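Local coordinates for lipid binding protein (Grifola frondosa, PDB 5H0Q), which binds lipid, probably recognising membrane domains in which sphingomyelin and cholesterol occur together, at residues C60-T74 / K92-T105. Sequence-based numbering, arbitrary orientation.
Sequences CVLVRVYNATGGPIT and KRIGNGQWTVFIHT
Y66 and W99 meet where antiparallel strands 60-68 and 99-105 pair. The tyrosine CB sits over the indole's six-membered ring, 9° off the normal, and CD1 rests 3.3 Å from W99 CE2; the planes are inclined at 38°, an oblique aromatic contact. The extended R64 chain runs alongside the indole, CD 3.4 Å from W99 CZ3, while NE forms a salt bridge with E197 and NH1 a hydrogen bond to Q48. On the other face the branched CB of V63 makes a CH-pi contact over the F102 ring, 3.8 Å from its centroid. F102 gets there with CG between its backbone N and carbonyl carbon (chi1 63°).

Beyond Y66 asparagines, whose amides both donate and accept, pin the loops. N67 OD1 accepts both T69 N, closing an Asx turn, and T69 OG1; ND2 donates to G71 O and, at 3.0 Å, to I94 O, whose carbonyl plane I73 N approaches from the opposite face. N96 OD1 receives G70 N from above its carbonyl plane. G97 is third in the type II turn G95 to Q98, where positive phi suits glycine.

Both segments thus pass between two sheets: 60-68 and 99-105 join the mixed sheet, beside strand 193-201 and under helix 41-55, while I73-T74 and R93-I94 pair in the five-stranded antiparallel sheet.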
loop_
_atom_site.group_PDB
_atom_site.type_symbol
_atom_site.label_atom_id
_atom_site.label_comp_id
_atom_site.label_asym_id
_atom_site.label_seq_id
_atom_site.Cartn_x
_atom_site.Cartn_y
_atom_site.Cartn_z
ATOM N N CYS A 60 -15.824 -1.847 3.133
ATOM C CA CYS A 60 -14.540 -2.476 2.868
ATOM C C CYS A 60 -13.599 -1.477 2.225
ATOM O O CYS A 60 -13.977 -0.362 1.862
ATOM C CB CYS A 60 -14.693 -3.676 1.950
ATOM S SG CYS A 60 -15.160 -3.227 0.232
ATOM N N VAL A 61 -12.365 -1.924 2.044
ATOM C CA VAL A 61 -11.400 -1.204 1.237
ATOM C C VAL A 61 -10.834 -2.187 0.234
ATOM O O VAL A 61 -10.575 -3.348 0.563
ATOM C CB VAL A 61 -10.267 -0.556 2.070
ATOM C CG1 VAL A 61 -10.818 0.588 2.903
ATOM C CG2 VAL A 61 -9.542 -1.600 2.965
ATOM N N LEU A 62 -10.644 -1.714 -0.978
ATOM C CA LEU A 62 -10.082 -2.490 -2.077
ATOM C C LEU A 62 -8.715 -1.855 -2.335
ATOM O O LEU A 62 -8.629 -0.798 -2.959
ATOM C CB LEU A 62 -10.945 -2.448 -3.333
ATOM C CG LEU A 62 -12.345 -3.062 -3.401
ATOM C CD1 LEU A 62 -12.470 -4.325 -2.588
ATOM C CD2 LEU A 62 -13.375 -2.042 -2.962
ATOM N N VAL A 63 -7.657 -2.468 -1.814
ATOM C CA VAL A 63 -6.353 -1.819 -1.706
ATOM C C VAL A 63 -5.456 -2.275 -2.833
ATOM O O VAL A 63 -5.268 -3.481 -3.025
ATOM C CB VAL A 63 -5.670 -2.126 -0.367
ATOM C CG1 VAL A 63 -4.312 -1.428 -0.320
ATOM C CG2 VAL A 63 -6.535 -1.685 0.790
ATOM N N ARG A 64 -4.894 -1.320 -3.578
ATOM C CA ARG A 64 -3.810 -1.619 -4.508
ATOM C C ARG A 64 -2.548 -0.922 -4.006
ATOM O O ARG A 64 -2.597 0.228 -3.566
ATOM C CB ARG A 64 -4.141 -1.205 -5.934
ATOM C CG ARG A 64 -4.343 0.277 -6.218
ATOM C CD ARG A 64 -4.583 0.492 -7.728
ATOM N NE ARG A 64 -4.624 1.905 -8.085
ATOM C CZ ARG A 64 -5.712 2.645 -8.226
ATOM N NH1 ARG A 64 -6.927 2.117 -8.094
ATOM N NH2 ARG A 64 -5.577 3.930 -8.519
ATOM N N VAL A 65 -1.413 -1.602 -4.133
ATOM C CA VAL A 65 -0.122 -1.130 -3.619
ATOM C C VAL A 65 0.878 -1.203 -4.754
ATOM O O VAL A 65 1.048 -2.276 -5.336
ATOM C CB VAL A 65 0.360 -2.014 -2.457
ATOM C CG1 VAL A 65 1.715 -1.533 -1.967
ATOM C CG2 VAL A 65 -0.670 -2.078 -1.365
ATOM N N TYR A 66 1.581 -0.093 -5.040
ATOM C CA TYR A 66 2.608 -0.061 -6.073
ATOM C C TYR A 66 3.944 0.249 -5.414
ATOM O O TYR A 66 4.077 1.273 -4.736
ATOM C CB TYR A 66 2.332 0.977 -7.169
ATOM C CG TYR A 66 3.261 0.871 -8.340
ATOM C CD1 TYR A 66 3.331 -0.295 -9.080
ATOM C CD2 TYR A 66 4.091 1.935 -8.702
ATOM C CE1 TYR A 66 4.165 -0.392 -10.183
ATOM C CE2 TYR A 66 4.924 1.837 -9.795
ATOM C CZ TYR A 66 4.967 0.676 -10.513
ATOM O OH TYR A 66 5.764 0.560 -11.609
ATOM N N ASN A 67 4.931 -0.607 -5.651
ATOM C CA ASN A 67 6.288 -0.411 -5.128
ATOM C C ASN A 67 7.157 0.193 -6.215
ATOM O O ASN A 67 7.502 -0.483 -7.187
ATOM C CB ASN A 67 6.870 -1.729 -4.637
ATOM C CG ASN A 67 8.321 -1.581 -4.184
ATOM O OD1 ASN A 67 8.787 -0.472 -3.977
ATOM N ND2 ASN A 67 9.030 -2.688 -4.097
ATOM N N ALA A 68 7.504 1.474 -6.050
ATOM C CA ALA A 68 8.442 2.182 -6.915
ATOM C C ALA A 68 9.656 2.669 -6.123
ATOM O O ALA A 68 10.205 3.718 -6.444
ATOM C CB ALA A 68 7.755 3.360 -7.606
ATOM N N THR A 69 10.062 1.933 -5.080
ATOM C CA THR A 69 11.198 2.361 -4.259
ATOM C C THR A 69 12.551 1.993 -4.831
ATOM O O THR A 69 13.571 2.378 -4.240
ATOM C CB THR A 69 11.128 1.760 -2.873
ATOM O OG1 THR A 69 11.294 0.344 -2.954
ATOM C CG2 THR A 69 9.864 2.145 -2.162
ATOM N N GLY A 70 12.597 1.262 -5.916
ATOM C CA GLY A 70 13.825 0.854 -6.534
ATOM C C GLY A 70 14.376 -0.457 -6.018
ATOM O O GLY A 70 15.431 -0.899 -6.492
ATOM N N GLY A 71 13.726 -1.067 -5.044
ATOM C CA GLY A 71 14.092 -2.382 -4.566
ATOM C C GLY A 71 12.874 -3.067 -3.990
ATOM O O GLY A 71 11.777 -2.476 -3.920
ATOM N N PRO A 72 13.019 -4.328 -3.596
ATOM C CA PRO A 72 11.855 -5.083 -3.113
ATOM C C PRO A 72 11.438 -4.671 -1.719
ATOM O O PRO A 72 12.262 -4.280 -0.881
ATOM C CB PRO A 72 12.350 -6.529 -3.123
ATOM C CG PRO A 72 13.832 -6.409 -2.912
ATOM C CD PRO A 72 14.236 -5.166 -3.641
ATOM N N ILE A 73 10.147 -4.811 -1.443
ATOM C CA ILE A 73 9.630 -4.593 -0.097
ATOM C C ILE A 73 8.992 -5.889 0.373
ATOM O O ILE A 73 8.510 -6.680 -0.441
ATOM C CB ILE A 73 8.640 -3.407 -0.028
ATOM C CG1 ILE A 73 7.397 -3.664 -0.883
ATOM C CG2 ILE A 73 9.350 -2.114 -0.443
ATOM C CD1 ILE A 73 6.398 -2.517 -0.915
ATOM N N THR A 74 9.038 -6.125 1.685
ATOM C CA THR A 74 8.548 -7.350 2.300
ATOM C C THR A 74 7.512 -7.005 3.360
ATOM O O THR A 74 7.745 -6.126 4.194
ATOM C CB THR A 74 9.709 -8.140 2.910
ATOM O OG1 THR A 74 10.609 -8.508 1.859
ATOM C CG2 THR A 74 9.221 -9.399 3.617
ATOM N N LYS A 92 3.950 -11.694 0.273
ATOM C CA LYS A 92 4.982 -11.357 1.246
ATOM C C LYS A 92 6.053 -10.443 0.662
ATOM O O LYS A 92 6.716 -9.720 1.411
ATOM C CB LYS A 92 5.633 -12.636 1.777
ATOM C CG LYS A 92 5.394 -12.890 3.261
ATOM C CD LYS A 92 6.268 -11.997 4.131
ATOM C CE LYS A 92 7.422 -12.774 4.758
ATOM N NZ LYS A 92 8.291 -13.438 3.745
ATOM N N ARG A 93 6.259 -10.481 -0.649
ATOM C CA ARG A 93 7.356 -9.759 -1.284
ATOM C C ARG A 93 6.835 -9.104 -2.548
ATOM O O ARG A 93 6.302 -9.790 -3.429
ATOM C CB ARG A 93 8.513 -10.699 -1.631
ATOM C CG ARG A 93 9.718 -9.992 -2.265
ATOM C CD ARG A 93 10.661 -10.981 -2.900
ATOM N NE ARG A 93 11.863 -10.353 -3.478
ATOM C CZ ARG A 93 11.929 -9.835 -4.701
ATOM N NH1 ARG A 93 10.854 -9.833 -5.477
ATOM N NH2 ARG A 93 13.059 -9.300 -5.148
ATOM N N ILE A 94 7.002 -7.791 -2.646
ATOM C CA ILE A 94 6.581 -7.022 -3.807
ATOM C C ILE A 94 7.830 -6.419 -4.446
ATOM O O ILE A 94 8.522 -5.607 -3.814
ATOM C CB ILE A 94 5.581 -5.920 -3.432
ATOM C CG1 ILE A 94 4.412 -6.488 -2.599
ATOM C CG2 ILE A 94 5.106 -5.238 -4.706
ATOM C CD1 ILE A 94 3.570 -5.449 -1.993
ATOM N N GLY A 95 8.142 -6.822 -5.670
ATOM C CA GLY A 95 9.290 -6.246 -6.338
ATOM C C GLY A 95 9.055 -4.806 -6.746
ATOM O O GLY A 95 7.918 -4.328 -6.857
ATOM N N ASN A 96 10.160 -4.095 -6.988
ATOM C CA ASN A 96 10.060 -2.784 -7.581
ATOM C C ASN A 96 9.332 -2.944 -8.910
ATOM O O ASN A 96 9.628 -3.869 -9.665
ATOM C CB ASN A 96 11.468 -2.227 -7.777
ATOM C CG ASN A 96 11.485 -0.840 -8.322
ATOM O OD1 ASN A 96 10.874 0.064 -7.772
ATOM N ND2 ASN A 96 12.205 -0.653 -9.408
ATOM N N GLY A 97 8.393 -2.042 -9.199
ATOM C CA GLY A 97 7.592 -2.140 -10.409
ATOM C C GLY A 97 6.418 -3.084 -10.323
ATOM O O GLY A 97 5.721 -3.264 -11.332
ATOM N N GLN A 98 6.170 -3.689 -9.174
ATOM C CA GLN A 98 5.063 -4.610 -9.007
ATOM C C GLN A 98 3.969 -4.014 -8.132
ATOM O O GLN A 98 4.204 -3.129 -7.306
ATOM C CB GLN A 98 5.533 -5.946 -8.433
ATOM C CG GLN A 98 6.472 -6.638 -9.394
ATOM C CD GLN A 98 6.813 -8.032 -8.981
ATOM O OE1 GLN A 98 7.190 -8.264 -7.849
ATOM N NE2 GLN A 98 6.640 -8.990 -9.890
ATOM N N TRP A 99 2.749 -4.492 -8.382
ATOM C CA TRP A 99 1.550 -4.207 -7.598
ATOM C C TRP A 99 1.122 -5.429 -6.797
ATOM O O TRP A 99 1.309 -6.572 -7.235
ATOM C CB TRP A 99 0.345 -3.872 -8.506
ATOM C CG TRP A 99 0.443 -2.678 -9.383
ATOM C CD1 TRP A 99 1.026 -2.600 -10.604
ATOM C CD2 TRP A 99 -0.091 -1.384 -9.099
ATOM N NE1 TRP A 99 0.885 -1.328 -11.112
ATOM C CE2 TRP A 99 0.207 -0.563 -10.198
ATOM C CE3 TRP A 99 -0.789 -0.840 -8.009
ATOM C CZ2 TRP A 99 -0.177 0.772 -10.255
ATOM C CZ3 TRP A 99 -1.165 0.484 -8.064
ATOM C CH2 TRP A 99 -0.854 1.272 -9.177
ATOM N N THR A 100 0.483 -5.192 -5.646
ATOM C CA THR A 100 -0.386 -6.201 -5.078
ATOM C C THR A 100 -1.750 -5.585 -4.775
ATOM O O THR A 100 -1.908 -4.364 -4.700
ATOM C CB THR A 100 0.225 -6.844 -3.846
ATOM O OG1 THR A 100 -0.515 -8.021 -3.529
ATOM C CG2 THR A 100 0.247 -5.896 -2.655
ATOM N N VAL A 101 -2.750 -6.454 -4.649
ATOM C CA VAL A 101 -4.128 -6.045 -4.412
ATOM C C VAL A 101 -4.716 -6.956 -3.353
ATOM O O VAL A 101 -4.522 -8.175 -3.390
ATOM C CB VAL A 101 -4.974 -6.114 -5.700
ATOM C CG1 VAL A 101 -6.426 -5.741 -5.407
ATOM C CG2 VAL A 101 -4.377 -5.192 -6.750
ATOM N N PHE A 102 -5.470 -6.375 -2.430
ATOM C CA PHE A 102 -6.188 -7.182 -1.463
ATOM C C PHE A 102 -7.413 -6.421 -0.989
ATOM O O PHE A 102 -7.540 -5.212 -1.197
ATOM C CB PHE A 102 -5.286 -7.561 -0.275
ATOM C CG PHE A 102 -4.795 -6.379 0.541
ATOM C CD1 PHE A 102 -5.544 -5.885 1.594
ATOM C CD2 PHE A 102 -3.578 -5.787 0.269
ATOM C CE1 PHE A 102 -5.101 -4.800 2.340
ATOM C CE2 PHE A 102 -3.118 -4.722 1.024
ATOM C CZ PHE A 102 -3.889 -4.228 2.059
ATOM N N ILE A 103 -8.322 -7.152 -0.352
ATOM C CA ILE A 103 -9.495 -6.561 0.260
ATOM C C ILE A 103 -9.373 -6.667 1.772
ATOM O O ILE A 103 -8.818 -7.620 2.317
ATOM C CB ILE A 103 -10.792 -7.227 -0.266
ATOM C CG1 ILE A 103 -12.029 -6.507 0.275
ATOM C CG2 ILE A 103 -10.863 -8.690 0.102
ATOM C CD1 ILE A 103 -13.338 -6.970 -0.332
ATOM N N HIS A 104 -9.918 -5.675 2.447
ATOM C CA HIS A 104 -10.150 -5.739 3.882
ATOM C C HIS A 104 -11.577 -5.287 4.115
ATOM O O HIS A 104 -11.990 -4.269 3.558
ATOM C CB HIS A 104 -9.154 -4.848 4.638
ATOM C CG HIS A 104 -9.105 -5.123 6.100
ATOM N ND1 HIS A 104 -9.927 -4.492 7.007
ATOM C CD2 HIS A 104 -8.321 -5.962 6.826
ATOM C CE1 HIS A 104 -9.640 -4.915 8.228
ATOM N NE2 HIS A 104 -8.677 -5.815 8.144
ATOM N N THR A 105 -12.331 -6.035 4.908
ATOM C CA THR A 105 -13.751 -5.761 5.075
ATOM C C THR A 105 -14.106 -5.658 6.544
ATOM O O THR A 105 -13.377 -6.123 7.416
ATOM C CB THR A 105 -14.639 -6.858 4.462
ATOM O OG1 THR A 105 -14.644 -8.022 5.302
ATOM C CG2 THR A 105 -14.159 -7.239 3.099
HETATM O O HOH W 1 5.176 -1.628 -13.426
#